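Putative alpha/beta hydrolase fold protein (Candidatus Nitrososphaera gargensis, PDB 5A62) is an alpha/beta-hydrolase-fold protein that probably acts as a carboxylesterase, hydrolysing ester bonds. Local coordinates at residues 16-21 with 45-50; 105-110 with 200-205; 230-233 with 237-240. All coordinates share one frame; numbering follows the deposited sequence. Where two conformers were deposited one is given.

Interaction 1 of 3, residues 16-21 with 45-50; sequences EDHGDA and LLLKSG
Toward the side of the alpha/beta-hydrolase sheet formed by strands 3-5 and 12-18, Leu-47 in the last turn of helix 40-48 packs against His-18 and Gly-19, where strand 12-18 runs out into a loop. The isobutyl fork does all the touching. Its CD2 methyl lies on the backbone, with Leu-47 CD2 3.6 Å from Gly-19 N, and also meets the first side-chain carbon of the histidine, Leu-47 CD2 standing 3.7 Å from His-18 CB. The other methyl, Leu-47 CD1, stands farther off, 4.1 Å from His-18 CB. Leu-47 CG is anti to its own carbonyl carbon (chi1 -71°), which carries the fork toward the strand end. Gly-19, with phi 90° and no side chain, lets its backbone approach the CD2 methyl closely. Just beyond Leu-47 the helix closes in a Schellman motif with Gly-50 as C-prime residue, and Ser-49 OG bonds Leu-45 O at 2.9 Å. Leu-47 also touches Val-53 on strand 52-56, the antiparallel neighbour of strand 12-18. No hydrogen bond joins the two segments, so this small surface contact rests on van der Waals packing of one leucine fork.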
ATOM      1  N   GLU A  16     -13.526 -14.361  18.253  1.00 10.17           N
ATOM      2  CA  GLU A  16     -13.955 -15.334  19.325  1.00 10.36           C
ATOM      3  C   GLU A  16     -13.278 -14.926  20.579  1.00 12.19           C
ATOM      4  O   GLU A  16     -12.157 -14.477  20.626  1.00 12.17           O
ATOM      5  CB  GLU A  16     -13.652 -16.752  18.965  1.00 10.95           C
ATOM      6  CG  GLU A  16     -14.354 -17.210  17.718  1.00 11.88           C
ATOM      7  CD  GLU A  16     -13.891 -18.564  17.219  1.00 13.61           C
ATOM      8  OE1 GLU A  16     -12.972 -19.188  17.781  1.00 15.80           O
ATOM      9  OE2 GLU A  16     -14.459 -19.023  16.181  1.00 16.70           O
ATOM     10  N   ASP A  17     -14.009 -15.092  21.695  1.00 11.99           N
ATOM     11  CA  ASP A  17     -13.565 -14.739  23.041  1.00 13.68           C
ATOM     12  C   ASP A  17     -13.789 -15.966  23.882  1.00 14.61           C
ATOM     13  O   ASP A  17     -14.957 -16.256  24.290  1.00 16.93           O
ATOM     14  CB  ASP A  17     -14.372 -13.557  23.537  1.00 15.02           C
ATOM     15  CG  ASP A  17     -13.951 -13.057  24.919  1.00 19.15           C
ATOM     16  OD1 ASP A  17     -13.121 -13.662  25.583  1.00 19.44           O
ATOM     17  OD2 ASP A  17     -14.524 -12.032  25.338  1.00 21.37           O
ATOM     18  N   HIS A  18     -12.767 -16.744  24.096  1.00 13.14           N
ATOM     19  CA  HIS A  18     -12.848 -18.022  24.778  1.00 14.81           C
ATOM     20  C   HIS A  18     -12.408 -17.901  26.210  1.00 15.56           C
ATOM     21  O   HIS A  18     -11.472 -17.193  26.576  1.00 14.26           O
ATOM     22  CB  HIS A  18     -11.911 -19.001  24.100  1.00 15.94           C
ATOM     23  CG  HIS A  18     -12.305 -19.407  22.714  1.00 15.84           C
ATOM     24  ND1 HIS A  18     -11.895 -18.774  21.550  1.00 17.58           N
ATOM     25  CD2 HIS A  18     -13.017 -20.485  22.305  1.00 17.04           C
ATOM     26  CE1 HIS A  18     -12.382 -19.419  20.506  1.00 15.16           C
ATOM     27  NE2 HIS A  18     -13.064 -20.456  20.943  1.00 21.43           N
ATOM     28  N   GLY A  19     -12.995 -18.765  27.067  1.00 16.54           N
ATOM     29  CA  GLY A  19     -12.548 -18.784  28.435  1.00 18.27           C
ATOM     30  C   GLY A  19     -13.311 -17.818  29.323  1.00 19.99           C
ATOM     31  O   GLY A  19     -14.213 -17.081  28.916  1.00 20.75           O
ATOM     32  N   ASP A  20     -12.919 -17.785  30.583  1.00 23.27           N
ATOM     33  CA  ASP A  20     -13.571 -16.934  31.543  1.00 25.20           C
ATOM     34  C   ASP A  20     -13.151 -15.494  31.431  1.00 23.76           C
ATOM     35  O   ASP A  20     -11.952 -15.205  31.340  1.00 19.67           O
ATOM     36  CB  ASP A  20     -13.216 -17.405  32.954  1.00 27.50           C
ATOM     37  CG  ASP A  20     -14.112 -16.779  34.011  1.00 31.14           C
ATOM     38  OD1 ASP A  20     -13.909 -15.628  34.414  1.00 29.89           O
ATOM     39  OD2 ASP A  20     -15.070 -17.465  34.437  1.00 38.29           O
ATOM     40  N   ALA A  21     -14.104 -14.591  31.493  1.00 26.81           N
ATOM     41  CA  ALA A  21     -13.821 -13.178  31.411  1.00 28.26           C
ATOM     42  C   ALA A  21     -12.902 -12.624  32.489  1.00 26.46           C
ATOM     43  O   ALA A  21     -12.325 -11.565  32.313  1.00 29.05           O
ATOM     44  CB  ALA A  21     -15.111 -12.391  31.363  1.00 32.19           C
ATOM     45  N   LEU A  45      -4.973 -25.355  23.987  1.00 18.21           N
ATOM     46  CA  LEU A  45      -3.860 -25.426  24.921  1.00 17.65           C
ATOM     47  C   LEU A  45      -3.910 -24.273  25.912  1.00 18.73           C
ATOM     48  O   LEU A  45      -3.690 -24.440  27.113  1.00 20.25           O
ATOM     49  CB  LEU A  45      -2.534 -25.442  24.146  1.00 20.22           C
ATOM     50  CG  LEU A  45      -1.276 -25.201  24.943  1.00 23.44           C
ATOM     51  CD1 LEU A  45      -0.978 -26.420  25.781  1.00 25.81           C
ATOM     52  CD2 LEU A  45      -0.117 -24.885  24.005  1.00 24.53           C
ATOM     53  N   LEU A  46      -4.243 -23.069  25.446  1.00 14.88           N
ATOM     54  CA  LEU A  46      -4.161 -21.912  26.270  1.00 14.92           C
ATOM     55  C   LEU A  46      -5.331 -21.868  27.214  1.00 16.18           C
ATOM     56  O   LEU A  46      -5.189 -21.409  28.338  1.00 17.23           O
ATOM     57  CB  LEU A  46      -4.063 -20.639  25.369  1.00 13.30           C
ATOM     58  CG  LEU A  46      -2.710 -20.583  24.658  1.00 13.60           C
ATOM     59  CD1 LEU A  46      -2.755 -19.400  23.681  1.00 13.71           C
ATOM     60  CD2 LEU A  46      -1.517 -20.422  25.562  1.00 13.89           C
ATOM     61  N   LEU A  47      -6.480 -22.322  26.762  1.00 16.96           N
ATOM     62  CA  LEU A  47      -7.635 -22.456  27.684  1.00 19.66           C
ATOM     63  C   LEU A  47      -7.343 -23.446  28.786  1.00 21.23           C
ATOM     64  O   LEU A  47      -7.690 -23.165  29.957  1.00 21.69           O
ATOM     65  CB  LEU A  47      -8.868 -22.937  26.961  1.00 20.11           C
ATOM     66  CG  LEU A  47      -9.515 -21.964  26.047  1.00 20.78           C
ATOM     67  CD1 LEU A  47     -10.582 -22.663  25.211  1.00 23.40           C
ATOM     68  CD2 LEU A  47     -10.016 -20.747  26.819  1.00 21.16           C
ATOM     69  N   LYS A  48      -6.716 -24.570  28.454  1.00 22.19           N
ATOM     70  CA  LYS A  48      -6.382 -25.582  29.494  1.00 25.17           C
ATOM     71  C   LYS A  48      -5.359 -25.031  30.490  1.00 23.83           C
ATOM     72  O   LYS A  48      -5.293 -25.426  31.684  1.00 24.20           O
ATOM     73  CB  LYS A  48      -5.844 -26.857  28.852  1.00 28.49           C
ATOM     74  CG  LYS A  48      -6.874 -27.554  28.021  1.00 35.15           C
ATOM     75  CD  LYS A  48      -6.532 -28.994  27.695  1.00 40.69           C
ATOM     76  CE  LYS A  48      -7.668 -29.583  26.847  1.00 46.54           C
ATOM     77  NZ  LYS A  48      -7.295 -30.905  26.281  1.00 51.66           N
ATOM     78  N   SER A  49      -4.539 -24.077  30.068  1.00 21.87           N
ATOM     79  CA  SER A  49      -3.643 -23.419  30.932  1.00 25.11           C
ATOM     80  C   SER A  49      -4.236 -22.249  31.726  1.00 23.22           C
ATOM     81  O   SER A  49      -3.482 -21.554  32.372  1.00 28.37           O
ATOM     82  CB  SER A  49      -2.449 -22.925  30.131  1.00 27.58           C
ATOM     83  OG  SER A  49      -1.898 -23.983  29.366  1.00 30.44           O
ATOM     84  N   GLY A  50      -5.553 -22.024  31.643  1.00 21.80           N
ATOM     85  CA  GLY A  50      -6.245 -21.003  32.411  1.00 21.69           C
ATOM     86  C   GLY A  50      -6.352 -19.579  31.870  1.00 22.00           C
ATOM     87  O   GLY A  50      -6.838 -18.699  32.539  1.00 23.39           O
TER

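Interaction 2 of 3, residues 105-110 with 200-205; sequences SSMYAA and GNVVQG
Val-202 and Gly-205, on the first turn of helix 202-209, meet Ser-106, Met-107 and Ala-110 on helix 100-111. The valine sends both methyls across. Its CG1 lies 3.8 Å from Met-107 CG and, in one of the two conformers of the serine, 3.5 Å from Ser-106 OG, while Val-202 CG2 reaches the same methionine carbon, Met-107 CG, also at 3.8 Å; the methylene thus faces both branches of the fork, and the two side chains cross at about a right angle. With chi1 at -175°, CG1 of Val-202 stands opposite the backbone N and CG2 opposite the carbonyl carbon, which turns both methyls to helix 100-111. One turn further on, the helices come closer: the CA atoms of Ala-110 and Gly-205 are 4.7 Å apart, and Ala-110 CB rests 3.5 Å from Gly-205 C. Neither residue carries more than a methyl, and the backbones come close here. A water bridges the same place, donating to Ala-110 O and to Gly-205 O, each at 2.7 Å, and thereby joins two carbonyl acceptors, supplying a hydrogen to each. In that same conformer the hydroxyl of Ser-106 touches Val-202 by van der Waals contact alone; its hydrogen bond goes back to Ile-103 O in its own helix. Farther out, Met-107 also packs on Met-74 and Ile-78 of helix 74-87 and on Pro-199, while Ser-106 touches Ile-119 of strand 116-122. Helix 100-111, which follows the probable nucleophile elbow around Ser-99, is therefore flanked by helix 202-209 and helix 74-87 and lies over the central strands 93-98 and 116-122.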
ATOM      1  N   SER A 105       1.248  -6.642  16.500  1.00  7.89           N
ATOM      2  CA  SER A 105       1.452  -6.629  17.946  1.00  8.51           C
ATOM      3  C   SER A 105       2.459  -5.589  18.333  1.00  9.09           C
ATOM      4  O   SER A 105       2.283  -4.916  19.370  1.00  9.20           O
ATOM      5  CB  SER A 105       1.845  -7.988  18.498  1.00  8.42           C
ATOM      6  OG  SER A 105       3.163  -8.409  18.188  1.00  9.37           O
ATOM      7  N   SER A 106       3.530  -5.444  17.532  1.00  8.04           N
ATOM      8  CA  SER A 106       4.554  -4.495  17.865  0.50  8.15           C
ATOM      9  C   SER A 106       4.083  -3.046  17.762  1.00  9.08           C
ATOM     10  O   SER A 106       4.362  -2.211  18.633  1.00  8.95           O
ATOM     11  CB  SER A 106       5.797  -4.806  17.036  0.50  7.89           C
ATOM     12  OG  SER A 106       5.648  -4.411  15.686  0.50  7.77           O
ATOM     13  N   MET A 107       3.287  -2.729  16.753  1.00  8.96           N
ATOM     14  CA  MET A 107       2.767  -1.399  16.610  1.00  8.59           C
ATOM     15  C   MET A 107       1.714  -1.082  17.647  1.00  8.01           C
ATOM     16  O   MET A 107       1.630   0.029  18.159  1.00  9.30           O
ATOM     17  CB  MET A 107       2.127  -1.231  15.199  1.00  8.85           C
ATOM     18  CG  MET A 107       3.170  -1.214  14.090  1.00  9.37           C
ATOM     19  SD  MET A 107       2.464  -1.014  12.447  1.00 11.43           S
ATOM     20  CE  MET A 107       1.839   0.601  12.563  1.00 13.08           C
ATOM     21  N   TYR A 108       0.912  -2.045  18.058  1.00  8.87           N
ATOM     22  CA  TYR A 108      -0.051  -1.844  19.069  1.00  9.65           C
ATOM     23  C   TYR A 108       0.640  -1.543  20.401  1.00  9.30           C
ATOM     24  O   TYR A 108       0.261  -0.600  21.059  1.00 10.02           O
ATOM     25  CB  TYR A 108      -1.043  -3.052  19.167  1.00 10.14           C
ATOM     26  CG  TYR A 108      -2.151  -2.811  20.134  1.00 10.75           C
ATOM     27  CD1 TYR A 108      -3.322  -2.167  19.763  1.00 12.15           C
ATOM     28  CD2 TYR A 108      -2.021  -3.153  21.451  1.00 11.30           C
ATOM     29  CE1 TYR A 108      -4.296  -1.921  20.715  1.00 13.67           C
ATOM     30  CE2 TYR A 108      -3.030  -2.965  22.358  1.00 13.44           C
ATOM     31  CZ  TYR A 108      -4.134  -2.315  21.965  1.00 13.93           C
ATOM     32  OH  TYR A 108      -5.150  -2.094  22.910  1.00 18.55           O
ATOM     33  N   ALA A 109       1.622  -2.350  20.746  1.00  9.46           N
ATOM     34  CA  ALA A 109       2.407  -2.109  21.974  1.00 11.31           C
ATOM     35  C   ALA A 109       3.053  -0.760  21.966  1.00 11.76           C
ATOM     36  O   ALA A 109       3.045  -0.028  23.003  1.00 11.59           O
ATOM     37  CB  ALA A 109       3.439  -3.181  22.150  1.00 11.50           C
ATOM     38  N   ALA A 110       3.563  -0.335  20.818  1.00 10.53           N
ATOM     39  CA  ALA A 110       4.236   0.941  20.726  1.00 10.84           C
ATOM     40  C   ALA A 110       3.267   2.061  20.955  1.00 12.56           C
ATOM     41  O   ALA A 110       3.584   3.070  21.630  1.00 13.37           O
ATOM     42  CB  ALA A 110       4.897   1.084  19.412  1.00 12.32           C
ATOM     43  N   GLY A 200       8.904   3.246   9.670  1.00 15.95           N
ATOM     44  CA  GLY A 200      10.307   2.890   9.944  1.00 17.94           C
ATOM     45  C   GLY A 200      10.722   3.023  11.395  1.00 16.23           C
ATOM     46  O   GLY A 200      11.848   2.664  11.694  1.00 25.14           O
ATOM     47  N   ASN A 201       9.882   3.554  12.247  1.00 15.97           N
ATOM     48  CA  ASN A 201      10.247   3.785  13.662  1.00 19.32           C
ATOM     49  C   ASN A 201       9.546   2.871  14.671  1.00 17.16           C
ATOM     50  O   ASN A 201       9.443   3.207  15.846  1.00 15.58           O
ATOM     51  CB  ASN A 201       9.979   5.236  14.026  1.00 24.16           C
ATOM     52  CG  ASN A 201       8.494   5.573  14.148  1.00 28.88           C
ATOM     53  OD1 ASN A 201       7.593   4.850  13.704  1.00 29.75           O
ATOM     54  ND2 ASN A 201       8.231   6.696  14.799  1.00 38.59           N
ATOM     55  N   VAL A 202       8.997   1.715  14.245  1.00 12.36           N
ATOM     56  CA  VAL A 202       8.317   0.860  15.174  1.00 11.43           C
ATOM     57  C   VAL A 202       9.306   0.278  16.185  1.00 10.60           C
ATOM     58  O   VAL A 202       8.927   0.045  17.326  1.00 11.31           O
ATOM     59  CB  VAL A 202       7.478  -0.248  14.498  1.00 10.57           C
ATOM     60  CG1 VAL A 202       6.679  -1.057  15.497  1.00  9.86           C
ATOM     61  CG2 VAL A 202       6.540   0.336  13.481  1.00 12.03           C
ATOM     62  N   VAL A 203      10.511  -0.053  15.775  1.00 10.68           N
ATOM     63  CA  VAL A 203      11.468  -0.606  16.722  1.00 12.00           C
ATOM     64  C   VAL A 203      11.672   0.399  17.839  1.00 11.99           C
ATOM     65  O   VAL A 203      11.635  -0.014  19.001  1.00 11.90           O
ATOM     66  CB  VAL A 203      12.818  -0.973  16.087  1.00 14.75           C
ATOM     67  CG1 VAL A 203      13.819  -1.409  17.150  1.00 18.12           C
ATOM     68  CG2 VAL A 203      12.686  -2.016  14.972  1.00 16.13           C
ATOM     69  N   GLN A 204      11.848   1.668  17.542  1.00 11.73           N
ATOM     70  CA  GLN A 204      12.021   2.667  18.588  1.00 12.21           C
ATOM     71  C   GLN A 204      10.799   2.727  19.469  1.00 11.07           C
ATOM     72  O   GLN A 204      10.896   2.779  20.714  1.00 10.53           O
ATOM     73  CB  GLN A 204      12.298   4.048  17.952  1.00 14.08           C
ATOM     74  CG  GLN A 204      12.513   5.153  19.002  1.00 19.70           C
ATOM     75  CD  GLN A 204      12.959   6.473  18.384  1.00 26.61           C
ATOM     76  OE1 GLN A 204      12.219   7.042  17.568  1.00 31.73           O
ATOM     77  NE2 GLN A 204      14.192   6.964  18.757  1.00 25.20           N
ATOM     78  N   GLY A 205       9.614   2.746  18.908  1.00 11.04           N
ATOM     79  CA  GLY A 205       8.430   2.765  19.718  1.00 10.01           C
ATOM     80  C   GLY A 205       8.201   1.573  20.582  1.00  9.90           C
ATOM     81  O   GLY A 205       7.686   1.658  21.709  1.00 10.38           O
TER
HETATM   82  O   HOH W   1       5.991   3.466  22.866  1.00 15.18           O

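Interaction 3 of 3, residues 230-233 with 237-240; sequences ETKE and EMEL
Lys-232 of helix 222-234 reaches across to Met-238, at the entry to strand 239-243, and its chain can be followed from root to tip. At the root, Lys-232 CB lies 3.6 Å from Met-238 CE in one of the methionine's two conformers, where the thioether chain kinks before its methyl. CG leaves opposite the backbone N (chi1 173°), and the bend at chi2 (71°) then swings the otherwise extended chain over the methionine backbone. Lys-232 CD and CE pass the carbonyl, CE at 3.6 Å from Met-238 O. The ammonium ends on that same oxygen, and this bond carries the contact: Lys-232 NZ donates to Met-238 O at 2.6 Å, almost head-on to the carbonyl (C=O...N 166°). NZ is further held by Pro-236 O and by a water at 3.1 Å from Lys-232 NZ, which also accepts from Leu-240 N. Two carbonyls and a water thus fix the lysine tip over the turn. Glu-239 OE2 is 5.1 Å from Lys-232 NZ, which may add a weak attraction, though the charged atoms are not in contact.

Beside the lysine, Thr-231 crosses Met-238 at about a right angle, Thr-231 CG2 sitting 4.0 Å from Met-238 CE in that same conformer; its hydroxyl bonds Leu-227 O in its own helix. Met-238 itself runs on toward Ile-228 of that helix and Val-213 and Ala-215 of strand 212-218. The arrangement is the second half of a beta-alpha-beta unit: a short loop carries the chain from helix 222-234 into strand 239-243, which lies parallel to strand 212-218 at the edge of the hydrolase sheet.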
ATOM      1  N   GLU A 230      18.265  -8.214  13.568  1.00 12.48           N
ATOM      2  CA  GLU A 230      18.447  -6.789  13.570  1.00 13.23           C
ATOM      3  C   GLU A 230      17.678  -6.170  14.734  1.00 13.57           C
ATOM      4  O   GLU A 230      18.152  -5.253  15.420  1.00 15.59           O
ATOM      5  CB  GLU A 230      18.009  -6.170  12.218  1.00 13.76           C
ATOM      6  CG  GLU A 230      18.858  -6.587  11.027  1.00 16.13           C
ATOM      7  CD  GLU A 230      18.300  -6.225   9.632  1.00 19.69           C
ATOM      8  OE1 GLU A 230      17.264  -5.526   9.544  1.00 23.96           O
ATOM      9  OE2 GLU A 230      18.928  -6.653   8.610  1.00 24.62           O
ATOM     10  N   THR A 231      16.486  -6.663  14.998  1.00 11.29           N
ATOM     11  CA  THR A 231      15.670  -6.168  16.078  1.00 11.37           C
ATOM     12  C   THR A 231      16.332  -6.418  17.426  1.00 11.05           C
ATOM     13  O   THR A 231      16.339  -5.484  18.254  1.00 13.01           O
ATOM     14  CB  THR A 231      14.288  -6.834  16.054  1.00 12.37           C
ATOM     15  OG1 THR A 231      13.639  -6.502  14.798  1.00 11.82           O
ATOM     16  CG2 THR A 231      13.398  -6.286  17.154  1.00 11.71           C
ATOM     17  N   LYS A 232      16.928  -7.585  17.591  1.00 11.62           N
ATOM     18  CA  LYS A 232      17.594  -7.902  18.865  1.00 13.70           C
ATOM     19  C   LYS A 232      18.780  -7.001  19.081  1.00 14.50           C
ATOM     20  O   LYS A 232      19.056  -6.623  20.238  1.00 14.52           O
ATOM     21  CB  LYS A 232      17.936  -9.377  18.912  1.00 14.94           C
ATOM     22  CG  LYS A 232      18.777  -9.848  20.104  1.00 15.22           C
ATOM     23  CD  LYS A 232      18.013  -9.841  21.355  1.00 17.06           C
ATOM     24  CE  LYS A 232      18.904 -10.439  22.482  1.00 17.23           C
ATOM     25  NZ  LYS A 232      18.271 -10.548  23.769  1.00 19.29           N
ATOM     26  N   GLU A 233      19.470  -6.577  18.026  1.00 14.64           N
ATOM     27  CA  GLU A 233      20.572  -5.623  18.169  1.00 17.48           C
ATOM     28  C   GLU A 233      20.095  -4.340  18.781  1.00 17.59           C
ATOM     29  O   GLU A 233      20.818  -3.744  19.591  1.00 18.88           O
ATOM     30  CB  GLU A 233      21.346  -5.371  16.861  1.00 21.19           C
ATOM     31  CG  GLU A 233      22.221  -6.556  16.478  1.00 27.83           C
ATOM     32  CD  GLU A 233      23.306  -6.861  17.526  1.00 36.29           C
ATOM     33  OE1 GLU A 233      24.031  -5.910  17.943  1.00 41.83           O
ATOM     34  OE2 GLU A 233      23.404  -8.036  17.971  1.00 45.10           O
ATOM     35  N   GLU A 237      16.883  -6.026  25.345  1.00 13.96           N
ATOM     36  CA  GLU A 237      16.079  -6.670  26.378  1.00 14.70           C
ATOM     37  C   GLU A 237      15.072  -7.686  25.815  1.00 14.17           C
ATOM     38  O   GLU A 237      14.431  -8.411  26.580  1.00 17.36           O
ATOM     39  CB  GLU A 237      15.397  -5.600  27.282  1.00 18.21           C
ATOM     40  CG  GLU A 237      16.504  -4.806  27.988  1.00 21.33           C
ATOM     41  CD  GLU A 237      16.092  -3.947  29.166  1.00 29.86           C
ATOM     42  OE1 GLU A 237      15.667  -2.795  28.940  1.00 32.20           O
ATOM     43  OE2 GLU A 237      16.228  -4.410  30.333  1.00 34.91           O
ATOM     44  N   MET A 238      14.879  -7.797  24.486  1.00 13.57           N
ATOM     45  CA  MET A 238      13.997  -8.797  23.865  0.60 14.31           C
ATOM     46  C   MET A 238      14.510 -10.191  24.159  1.00 15.14           C
ATOM     47  O   MET A 238      15.728 -10.407  24.218  1.00 17.32           O
ATOM     48  CB  MET A 238      13.864  -8.577  22.309  0.60 14.41           C
ATOM     49  CG  MET A 238      13.052  -9.626  21.510  0.60 13.74           C
ATOM     50  SD  MET A 238      12.705  -9.364  19.719  0.60 16.13           S
ATOM     51  CE  MET A 238      14.367  -9.605  19.184  0.60 16.88           C
ATOM     52  N   GLU A 239      13.635 -11.126  24.273  1.00 13.50           N
ATOM     53  CA  GLU A 239      13.999 -12.520  24.354  1.00 13.25           C
ATOM     54  C   GLU A 239      13.708 -13.210  23.030  1.00 14.33           C
ATOM     55  O   GLU A 239      12.564 -13.304  22.630  1.00 15.90           O
ATOM     56  CB  GLU A 239      13.252 -13.160  25.496  1.00 15.74           C
ATOM     57  CG  GLU A 239      13.633 -12.581  26.863  1.00 19.73           C
ATOM     58  CD  GLU A 239      15.074 -12.926  27.262  1.00 23.17           C
ATOM     59  OE1 GLU A 239      15.512 -13.969  26.792  1.00 29.95           O
ATOM     60  OE2 GLU A 239      15.779 -12.137  27.954  1.00 30.77           O
ATOM     61  N   LEU A 240      14.733 -13.739  22.355  1.00 13.32           N
ATOM     62  CA  LEU A 240      14.594 -14.381  21.089  1.00 14.48           C
ATOM     63  C   LEU A 240      14.907 -15.830  21.212  1.00 14.14           C
ATOM     64  O   LEU A 240      15.941 -16.196  21.807  1.00 15.30           O
ATOM     65  CB  LEU A 240      15.588 -13.757  20.148  1.00 16.16           C
ATOM     66  CG  LEU A 240      15.833 -14.426  18.812  1.00 18.14           C
ATOM     67  CD1 LEU A 240      14.604 -14.487  17.927  1.00 18.78           C
ATOM     68  CD2 LEU A 240      16.949 -13.701  18.085  1.00 21.27           C
TER
HETATM   69  O   HOH W   2      17.287 -13.502  23.619  1.00 20.53           O

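From the N terminus, interaction 1 comes first, joining the end of strand 12-18 to the end of helix 40-48 and closing a loop that includes strand 25-29. Interaction 2 then spans the longest separation, drawing helix 100-111 against helix 202-209 and bridging about 90 residues that hold several helices and strand 116-122. Interaction 3 is local, closing the short turn from helix 222-234 into strand 239-243. The three follow in series, none nested or crossing. Interactions 1 and 3 reach the same sheet in different regions, their centres about 29 Å apart, whereas interactions 2 and 3 are neighbours, about 5 Å between nearest atoms without touching.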